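PDB 3KKS: integrase from Bovine immunodeficiency virus, which probably catalyses the insertion of reverse-transcribed viral DNA into host DNA, this fragment being the catalytic core domain of the enzyme. Local coordinates for residues Asp101-Tyr109 against Leu120-Arg131. Sequence-based numbering, arbitrary orientation.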
ATOM      1  N   ASP A 101       2.601  10.550   5.993  1.00 28.84           N
ATOM      2  CA  ASP A 101       3.195   9.961   7.183  1.00 28.67           C
ATOM      3  C   ASP A 101       4.355   9.031   6.824  1.00 28.91           C
ATOM      4  O   ASP A 101       5.334   8.934   7.560  1.00 30.40           O
ATOM      5  CB  ASP A 101       2.131   9.184   7.961  1.00 30.49           C
ATOM      6  CG  ASP A 101       1.096  10.090   8.595  1.00 31.83           C
ATOM      7  OD1 ASP A 101       0.098   9.574   9.134  1.00 32.12           O
ATOM      8  OD2 ASP A 101       1.286  11.322   8.560  1.00 32.58           O
ATOM      9  N   LEU A 102       4.237   8.346   5.693  1.00 26.83           N
ATOM     10  CA  LEU A 102       5.276   7.437   5.250  1.00 25.69           C
ATOM     11  C   LEU A 102       6.515   8.237   4.893  1.00 26.53           C
ATOM     12  O   LEU A 102       7.639   7.855   5.231  1.00 24.42           O
ATOM     13  CB  LEU A 102       4.808   6.645   4.024  1.00 23.09           C
ATOM     14  CG  LEU A 102       5.790   5.584   3.528  1.00 24.69           C
ATOM     15  CD1 LEU A 102       5.957   4.528   4.603  1.00 24.76           C
ATOM     16  CD2 LEU A 102       5.291   4.952   2.228  1.00 23.10           C
ATOM     17  N   LYS A 103       6.301   9.348   4.192  1.00 26.41           N
ATOM     18  CA  LYS A 103       7.399  10.203   3.787  1.00 27.70           C
ATOM     19  C   LYS A 103       8.080  10.821   5.008  1.00 27.24           C
ATOM     20  O   LYS A 103       9.287  11.033   4.998  1.00 28.22           O
ATOM     21  CB  LYS A 103       6.890  11.277   2.827  1.00 31.13           C
ATOM     22  CG  LYS A 103       6.421  10.693   1.496  1.00 34.52           C
ATOM     23  CD  LYS A 103       5.818  11.749   0.581  1.00 39.47           C
ATOM     24  CE  LYS A 103       5.369  11.147  -0.748  1.00 40.65           C
ATOM     25  NZ  LYS A 103       6.511  10.559  -1.498  1.00 43.23           N
ATOM     26  N   ASP A 104       7.316  11.079   6.065  1.00 26.67           N
ATOM     27  CA  ASP A 104       7.878  11.637   7.292  1.00 26.55           C
ATOM     28  C   ASP A 104       8.767  10.590   7.974  1.00 25.69           C
ATOM     29  O   ASP A 104       9.854  10.907   8.451  1.00 23.33           O
ATOM     30  CB  ASP A 104       6.757  12.074   8.248  1.00 27.48           C
ATOM     31  CG  ASP A 104       5.968  13.267   7.720  1.00 32.37           C
ATOM     32  OD1 ASP A 104       4.846  13.525   8.225  1.00 32.06           O
ATOM     33  OD2 ASP A 104       6.478  13.953   6.806  1.00 33.13           O
ATOM     34  N   ARG A 105       8.308   9.340   8.011  1.00 24.39           N
ATOM     35  CA  ARG A 105       9.082   8.271   8.640  1.00 23.49           C
ATOM     36  C   ARG A 105      10.344   7.990   7.828  1.00 22.56           C
ATOM     37  O   ARG A 105      11.415   7.735   8.382  1.00 21.04           O
ATOM     38  CB  ARG A 105       8.250   6.994   8.742  1.00 22.96           C
ATOM     39  CG  ARG A 105       7.004   7.116   9.614  1.00 24.99           C
ATOM     40  CD  ARG A 105       7.352   7.410  11.070  1.00 26.13           C
ATOM     41  NE  ARG A 105       6.170   7.333  11.927  1.00 27.74           N
ATOM     42  CZ  ARG A 105       5.247   8.285  12.023  1.00 27.30           C
ATOM     43  NH1 ARG A 105       5.374   9.399  11.319  1.00 22.44           N
ATOM     44  NH2 ARG A 105       4.191   8.117  12.814  1.00 26.78           N
ATOM     45  N   LEU A 106      10.204   8.039   6.511  1.00 22.20           N
ATOM     46  CA  LEU A 106      11.319   7.816   5.601  1.00 24.37           C
ATOM     47  C   LEU A 106      12.388   8.864   5.874  1.00 25.27           C
ATOM     48  O   LEU A 106      13.571   8.547   5.992  1.00 26.23           O
ATOM     49  CB  LEU A 106      10.828   7.917   4.154  1.00 24.55           C
ATOM     50  CG  LEU A 106      11.022   6.740   3.182  1.00 26.71           C
ATOM     51  CD1 LEU A 106      11.127   5.421   3.927  1.00 26.91           C
ATOM     52  CD2 LEU A 106       9.868   6.708   2.198  1.00 26.06           C
ATOM     53  N   ALA A 107      11.974  10.118   5.993  1.00 26.74           N
ATOM     54  CA  ALA A 107      12.927  11.186   6.262  1.00 26.77           C
ATOM     55  C   ALA A 107      13.674  10.909   7.556  1.00 28.48           C
ATOM     56  O   ALA A 107      14.846  11.248   7.688  1.00 30.48           O
ATOM     57  CB  ALA A 107      12.210  12.521   6.359  1.00 26.26           C
ATOM     58  N   ALA A 108      13.003  10.290   8.516  1.00 28.71           N
ATOM     59  CA  ALA A 108      13.648  10.005   9.784  1.00 28.44           C
ATOM     60  C   ALA A 108      14.613   8.827   9.736  1.00 28.94           C
ATOM     61  O   ALA A 108      15.761   8.942  10.162  1.00 31.42           O
ATOM     62  CB  ALA A 108      12.596   9.769  10.861  1.00 27.85           C
ATOM     63  N   TYR A 109      14.166   7.701   9.194  1.00 27.74           N
ATOM     64  CA  TYR A 109      14.993   6.506   9.167  1.00 26.75           C
ATOM     65  C   TYR A 109      16.114   6.389   8.138  1.00 26.85           C
ATOM     66  O   TYR A 109      17.060   5.639   8.356  1.00 25.78           O
ATOM     67  CB  TYR A 109      14.087   5.277   9.078  1.00 26.17           C
ATOM     68  CG  TYR A 109      13.188   5.097  10.288  1.00 28.54           C
ATOM     69  CD1 TYR A 109      13.727   4.949  11.572  1.00 29.39           C
ATOM     70  CD2 TYR A 109      11.802   5.049  10.152  1.00 26.83           C
ATOM     71  CE1 TYR A 109      12.903   4.752  12.686  1.00 28.77           C
ATOM     72  CE2 TYR A 109      10.973   4.858  11.258  1.00 27.18           C
ATOM     73  CZ  TYR A 109      11.527   4.707  12.519  1.00 27.99           C
ATOM     74  OH  TYR A 109      10.704   4.494  13.606  1.00 29.53           O
ATOM     75  N   LEU A 120      12.680   1.871   4.591  1.00 18.08           N
ATOM     76  CA  LEU A 120      11.262   1.711   4.263  1.00 19.45           C
ATOM     77  C   LEU A 120      10.589   0.706   5.208  1.00 19.16           C
ATOM     78  O   LEU A 120       9.466   0.914   5.667  1.00 17.94           O
ATOM     79  CB  LEU A 120      11.094   1.260   2.797  1.00 16.88           C
ATOM     80  CG  LEU A 120       9.643   1.017   2.344  1.00 17.13           C
ATOM     81  CD1 LEU A 120       8.815   2.276   2.576  1.00 15.31           C
ATOM     82  CD2 LEU A 120       9.599   0.624   0.870  1.00 15.80           C
ATOM     83  N   SER A 121      11.280  -0.390   5.493  1.00 20.33           N
ATOM     84  CA  SER A 121      10.763  -1.402   6.408  1.00 20.68           C
ATOM     85  C   SER A 121      10.492  -0.792   7.783  1.00 20.55           C
ATOM     86  O   SER A 121       9.432  -1.001   8.369  1.00 22.21           O
ATOM     87  CB  SER A 121      11.771  -2.548   6.560  1.00 20.62           C
ATOM     88  OG  SER A 121      11.743  -3.401   5.433  1.00 22.90           O
ATOM     89  N   LEU A 122      11.454  -0.044   8.307  1.00 19.73           N
ATOM     90  CA  LEU A 122      11.267   0.572   9.618  1.00 20.19           C
ATOM     91  C   LEU A 122      10.152   1.613   9.583  1.00 19.95           C
ATOM     92  O   LEU A 122       9.429   1.786  10.561  1.00 20.28           O
ATOM     93  CB  LEU A 122      12.560   1.225  10.095  1.00 18.30           C
ATOM     94  CG  LEU A 122      13.732   0.313  10.458  1.00 22.27           C
ATOM     95  CD1 LEU A 122      14.906   1.193  10.879  1.00 20.53           C
ATOM     96  CD2 LEU A 122      13.355  -0.625  11.592  1.00 23.78           C
ATOM     97  N   ALA A 123      10.026   2.313   8.460  1.00 17.08           N
ATOM     98  CA  ALA A 123       8.987   3.323   8.322  1.00 19.46           C
ATOM     99  C   ALA A 123       7.605   2.664   8.350  1.00 21.18           C
ATOM    100  O   ALA A 123       6.656   3.238   8.886  1.00 22.43           O
ATOM    101  CB  ALA A 123       9.169   4.101   7.022  1.00 17.87           C
ATOM    102  N   LEU A 124       7.498   1.460   7.781  1.00 19.55           N
ATOM    103  CA  LEU A 124       6.224   0.741   7.740  1.00 19.59           C
ATOM    104  C   LEU A 124       5.860   0.144   9.095  1.00 19.23           C
ATOM    105  O   LEU A 124       4.698   0.120   9.478  1.00 19.73           O
ATOM    106  CB  LEU A 124       6.274  -0.366   6.678  1.00 18.91           C
ATOM    107  CG  LEU A 124       6.358   0.165   5.242  1.00 20.40           C
ATOM    108  CD1 LEU A 124       6.788  -0.934   4.279  1.00 19.26           C
ATOM    109  CD2 LEU A 124       4.994   0.730   4.847  1.00 20.57           C
ATOM    110  N   VAL A 125       6.862  -0.360   9.800  1.00 17.82           N
ATOM    111  CA  VAL A 125       6.670  -0.932  11.120  1.00 20.33           C
ATOM    112  C   VAL A 125       6.148   0.162  12.057  1.00 22.29           C
ATOM    113  O   VAL A 125       5.274  -0.072  12.895  1.00 19.89           O
ATOM    114  CB  VAL A 125       8.006  -1.452  11.663  1.00 21.01           C
ATOM    115  CG1 VAL A 125       7.911  -1.694  13.157  1.00 25.10           C
ATOM    116  CG2 VAL A 125       8.382  -2.725  10.933  1.00 23.38           C
ATOM    117  N   SER A 126       6.716   1.353  11.898  1.00 21.26           N
ATOM    118  CA  SER A 126       6.358   2.522  12.684  1.00 23.42           C
ATOM    119  C   SER A 126       4.904   2.915  12.449  1.00 22.71           C
ATOM    120  O   SER A 126       4.146   3.137  13.393  1.00 23.75           O
ATOM    121  CB  SER A 126       7.280   3.695  12.302  1.00 24.58           C
ATOM    122  OG  SER A 126       6.856   4.914  12.892  1.00 22.45           O
ATOM    123  N   LEU A 127       4.525   3.014  11.181  1.00 22.41           N
ATOM    124  CA  LEU A 127       3.168   3.390  10.807  1.00 22.88           C
ATOM    125  C   LEU A 127       2.128   2.369  11.205  1.00 23.56           C
ATOM    126  O   LEU A 127       1.053   2.718  11.687  1.00 23.59           O
ATOM    127  CB  LEU A 127       3.071   3.603   9.294  1.00 23.60           C
ATOM    128  CG  LEU A 127       3.914   4.733   8.697  1.00 23.73           C
ATOM    129  CD1 LEU A 127       3.720   4.771   7.203  1.00 24.65           C
ATOM    130  CD2 LEU A 127       3.506   6.059   9.320  1.00 22.93           C
ATOM    131  N   ASN A 128       2.455   1.100  11.008  1.00 23.18           N
ATOM    132  CA  ASN A 128       1.519   0.031  11.288  1.00 23.32           C
ATOM    133  C   ASN A 128       1.468  -0.535  12.688  1.00 24.66           C
ATOM    134  O   ASN A 128       0.409  -0.983  13.136  1.00 24.17           O
ATOM    135  CB  ASN A 128       1.765  -1.115  10.314  1.00 21.97           C
ATOM    136  CG  ASN A 128       1.574  -0.695   8.875  1.00 21.96           C
ATOM    137  OD1 ASN A 128       0.785   0.200   8.587  1.00 23.23           O
ATOM    138  ND2 ASN A 128       2.278  -1.353   7.961  1.00 20.84           N
ATOM    139  N   LYS A 129       2.599  -0.509  13.382  1.00 26.11           N
ATOM    140  CA  LYS A 129       2.674  -1.095  14.706  1.00 26.66           C
ATOM    141  C   LYS A 129       3.096  -0.186  15.851  1.00 27.33           C
ATOM    142  O   LYS A 129       3.017  -0.594  17.006  1.00 27.15           O
ATOM    143  CB  LYS A 129       3.638  -2.277  14.668  1.00 27.37           C
ATOM    144  CG  LYS A 129       3.302  -3.349  13.649  1.00 30.15           C
ATOM    145  CD  LYS A 129       4.379  -4.425  13.650  1.00 30.68           C
ATOM    146  CE  LYS A 129       3.910  -5.685  12.960  1.00 31.49           C
ATOM    147  NZ  LYS A 129       4.975  -6.721  13.013  1.00 35.26           N
ATOM    148  N   LYS A 130       3.540   1.032  15.566  1.00 26.83           N
ATOM    149  CA  LYS A 130       4.001   1.887  16.656  1.00 27.39           C
ATOM    150  C   LYS A 130       3.218   3.162  16.915  1.00 28.41           C
ATOM    151  O   LYS A 130       3.746   4.122  17.470  1.00 29.89           O
ATOM    152  CB  LYS A 130       5.484   2.203  16.451  1.00 26.88           C
ATOM    153  CG  LYS A 130       6.355   0.957  16.552  1.00 28.34           C
ATOM    154  CD  LYS A 130       7.792   1.233  16.188  1.00 33.09           C
ATOM    155  CE  LYS A 130       8.667   0.032  16.518  1.00 35.67           C
ATOM    156  NZ  LYS A 130      10.052   0.188  15.977  1.00 37.99           N
ATOM    157  N   ARG A 131       1.956   3.167  16.513  1.00 28.57           N
ATOM    158  CA  ARG A 131       1.088   4.310  16.736  1.00 30.00           C
ATOM    159  C   ARG A 131      -0.314   3.756  16.933  1.00 31.54           C
ATOM    160  O   ARG A 131      -0.687   2.747  16.328  1.00 30.14           O
ATOM    161  CB  ARG A 131       1.125   5.261  15.536  1.00 29.77           C
ATOM    162  CG  ARG A 131       0.629   4.643  14.258  1.00 31.22           C
ATOM    163  CD  ARG A 131       1.475   5.081  13.091  1.00 35.13           C
ATOM    164  NE  ARG A 131       0.936   6.240  12.395  1.00 36.07           N
ATOM    165  CZ  ARG A 131       0.184   6.182  11.300  1.00 34.33           C
ATOM    166  NH1 ARG A 131      -0.134   5.015  10.765  1.00 33.47           N
ATOM    167  NH2 ARG A 131      -0.230   7.299  10.723  1.00 32.94           N
TER
HETATM  168  O   HOH W   1       4.340   5.698  14.339  1.00 36.49           O
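Leu102 and Ala123 form the tight part of this contact. Leu102 is a knob in a hole made by Leu120, Ala123, Leu124 and Leu127. With CG anti to the backbone N (chi1 -176°), it sends CD1 into that hole. Leu102 CD1 lies 3.4 Å from Leu127 CD1, closer than usual for two carbons. Ala123 returns the packing as a knob among Leu102, Arg105, Leu106 and Tyr109. The small side chain is consistent with the close approach here, where Ala123 CB is 3.5 Å from Arg105 CB. Leu106 adds its CD1 against the backbone of Leu120.

The segments lie on helices 89-109 and 116-129 of an RNase H-like core, the second running on into the turn that carries Arg131. The axes of helical segments 101-109 and 120-129 approach to 8.6 Å, with N-to-C directions 129° apart. The leucine side continues into the central sheet: Leu102 touches Val19, and Leu120 and Leu124 touch strand 28-33.

The other side is polar and only partly open. Arg105 bends at chi2 (-63°), and its guanidinium runs past Ser126. Arg105 NE donates to Ser126 OG at 2.7 Å; the oxygen lies in the guanidinium plane, but the bond is bent. A water accepts from Arg105 NH2 and donates to Ser126 O, and it also bonds Ser126 OG. Leu127 CD2 sits over one face of this guanidinium and over one face of the Arg131 guanidinium.

Arg131 forms a salt bridge through NH2 to Asp101 OD1 at 2.8 Å. The carboxylate and guanidinium planes are nearly perpendicular. The bridge probably offsets some of the repulsion between Arg131 and Arg105. At the far, solvent end, Leu122 CB stands over the Tyr109 ring, 3.9 Å from its centroid, in a CH-pi contact. Ser126 CB meets the edge of that ring at the hydroxyl.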